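Local coordinates for MutT/nudix family protein (Enterococcus faecalis, PDB 2FML) that is of unknown function but, as a Nudix-family member with a winged-helix domain like that of NrtR regulators, may bind a nucleotide-type ligand and DNA, at residues Glu10-Tyr13 with Tyr14-Ala18. Residues are numbered along the deposited sequence; the frame is centred on the assembly and turned at random.
Sequences EKNY and YERQA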
loop_
_atom_site.group_PDB
_atom_site.type_symbol
_atom_site.label_atom_id
_atom_site.label_comp_id
_atom_site.label_asym_id
_atom_site.label_seq_id
_atom_site.Cartn_x
_atom_site.Cartn_y
_atom_site.Cartn_z
ATOM N N GLU A 10 28.267 22.301 16.646
ATOM C CA GLU A 10 26.952 22.821 16.898
ATOM C C GLU A 10 25.812 21.800 16.608
ATOM O O GLU A 10 24.870 21.622 17.405
ATOM C CB GLU A 10 26.750 24.067 16.039
ATOM C CG GLU A 10 25.421 24.714 16.221
ATOM C CD GLU A 10 25.344 26.022 15.483
ATOM O OE1 GLU A 10 26.349 26.777 15.464
ATOM O OE2 GLU A 10 24.289 26.301 14.929
ATOM N N LYS A 11 25.880 21.190 15.436
ATOM C CA LYS A 11 24.821 20.298 14.960
ATOM C C LYS A 11 24.772 19.000 15.786
ATOM O O LYS A 11 23.695 18.488 16.103
ATOM C CB LYS A 11 25.046 20.037 13.474
ATOM C CG LYS A 11 24.287 18.926 12.831
ATOM C CD LYS A 11 24.655 18.846 11.362
ATOM C CE LYS A 11 24.534 17.425 10.797
ATOM N NZ LYS A 11 23.180 17.078 10.229
ATOM N N ASN A 12 25.889 18.432 16.178
ATOM C CA ASN A 12 25.692 17.242 17.005
ATOM C C ASN A 12 25.400 17.513 18.482
ATOM O O ASN A 12 24.776 16.685 19.108
ATOM C CB ASN A 12 26.721 16.122 16.785
ATOM C CG ASN A 12 28.061 16.605 16.993
ATOM O OD1 ASN A 12 28.305 17.758 16.673
ATOM N ND2 ASN A 12 28.944 15.797 17.597
ATOM N N TYR A 13 25.776 18.676 19.007
ATOM C CA TYR A 13 25.289 19.097 20.299
ATOM C C TYR A 13 23.723 19.087 20.284
ATOM O O TYR A 13 23.094 18.595 21.193
ATOM C CB TYR A 13 25.847 20.491 20.703
ATOM C CG TYR A 13 25.073 20.952 21.900
ATOM C CD1 TYR A 13 23.924 21.725 21.739
ATOM C CD2 TYR A 13 25.422 20.526 23.189
ATOM C CE1 TYR A 13 23.151 22.058 22.831
ATOM C CE2 TYR A 13 24.652 20.887 24.295
ATOM C CZ TYR A 13 23.517 21.626 24.085
ATOM O OH TYR A 13 22.725 21.958 25.132
ATOM N N TYR A 14 23.111 19.654 19.246
ATOM C CA TYR A 14 21.643 19.712 19.132
ATOM C C TYR A 14 20.979 18.338 18.848
ATOM O O TYR A 14 19.938 18.039 19.451
ATOM C CB TYR A 14 21.199 20.801 18.139
ATOM C CG TYR A 14 21.327 22.230 18.764
ATOM C CD1 TYR A 14 22.412 23.103 18.452
ATOM C CD2 TYR A 14 20.401 22.657 19.715
ATOM C CE1 TYR A 14 22.534 24.389 19.054
ATOM C CE2 TYR A 14 20.511 23.938 20.319
ATOM C CZ TYR A 14 21.553 24.798 19.990
ATOM O OH TYR A 14 21.577 26.011 20.694
ATOM N N GLU A 15 21.564 17.536 17.943
ATOM C CA GLU A 15 21.124 16.129 17.682
ATOM C C GLU A 15 21.260 15.176 18.879
ATOM O O GLU A 15 20.366 14.423 19.200
ATOM C CB GLU A 15 21.821 15.576 16.437
ATOM C CG GLU A 15 21.583 16.525 15.260
ATOM C CD GLU A 15 22.279 16.110 13.976
ATOM O OE1 GLU A 15 23.191 15.259 14.025
ATOM O OE2 GLU A 15 21.942 16.674 12.906
ATOM N N ARG A 16 22.382 15.283 19.570
ATOM C CA ARG A 16 22.845 14.280 20.523
ATOM C C ARG A 16 22.879 14.652 22.006
ATOM O O ARG A 16 22.917 13.755 22.848
ATOM C CB ARG A 16 24.234 13.841 20.083
ATOM C CG ARG A 16 24.168 13.281 18.695
ATOM C CD ARG A 16 25.478 12.828 18.215
ATOM N NE ARG A 16 25.303 11.978 17.031
ATOM C CZ ARG A 16 26.255 11.715 16.131
ATOM N NH1 ARG A 16 25.986 10.897 15.121
ATOM N NH2 ARG A 16 27.472 12.277 16.227
ATOM N N GLN A 17 22.917 15.948 22.343
ATOM C CA GLN A 17 22.955 16.382 23.764
ATOM C C GLN A 17 21.667 17.097 24.201
ATOM O O GLN A 17 21.163 16.874 25.327
ATOM C CB GLN A 17 24.112 17.371 24.035
ATOM C CG GLN A 17 25.459 16.783 24.492
ATOM C CD GLN A 17 26.170 16.024 23.370
ATOM O OE1 GLN A 17 26.463 14.806 23.492
ATOM N NE2 GLN A 17 26.460 16.728 22.270
ATOM N N ALA A 18 21.181 17.985 23.326
ATOM C CA ALA A 18 20.039 18.854 23.602
ATOM C C ALA A 18 18.801 18.010 23.828
ATOM O O ALA A 18 18.766 16.863 23.404
ATOM C CB ALA A 18 19.803 19.848 22.414
#
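Tyr13 O is gripped by two amides where helix 7-16 runs out. Ala18 N lies 2.9 Å from Tyr13 O and approaches nearly along the C=O axis, whereas Gln17 N, also 2.9 Å from Tyr13 O, sits above the carbonyl plane. The i+5 bond added to the i+4 bond closes the last turn before the chain leaves the helix. Upstream the pattern is regular: Glu15 N bonds Lys11 O at 3.0 Å and Arg16 N bonds Asn12 O at 2.8 Å.

One turn apart on the helix, Lys11 NZ and Glu15 OE2 form a salt bridge at 3.0 Å, using the syn lone pair of that oxygen; a bend at the end of the lysine chain (chi4 90°) turns the ammonium group to the carboxylate. Tyr13 and Tyr14, neighbours in sequence, make a T-shaped pair, with planes at 87° and centroids 5.1 Å apart. Tyr13 CD1 stands over the middle of the Tyr14 ring. Different first torsions bring these consecutive rings together, Tyr13 CG lying anti to its own N (chi1 169°) and Tyr14 CG beside its own. Ala18 CB packs 4.0 Å from Tyr13 CE1, and Gln17 CB approaches the ring obliquely, near Tyr13 CD2 and CE2.

The helix belongs to an N-terminal pair joined to the Nudix body by a long extended linker. Helix 20-27 packs against it: Trp26 stacks with Tyr14 and hydrogen-bonds Glu10 OE2 through NE1, while Phe23 touches Glu15. The second subunit meets the C-terminal turn, where its Arg69 bonds Glu15 O and its Lys64 packs on Arg16, so this helical pair, remote from its own strands, docks on the partner chain.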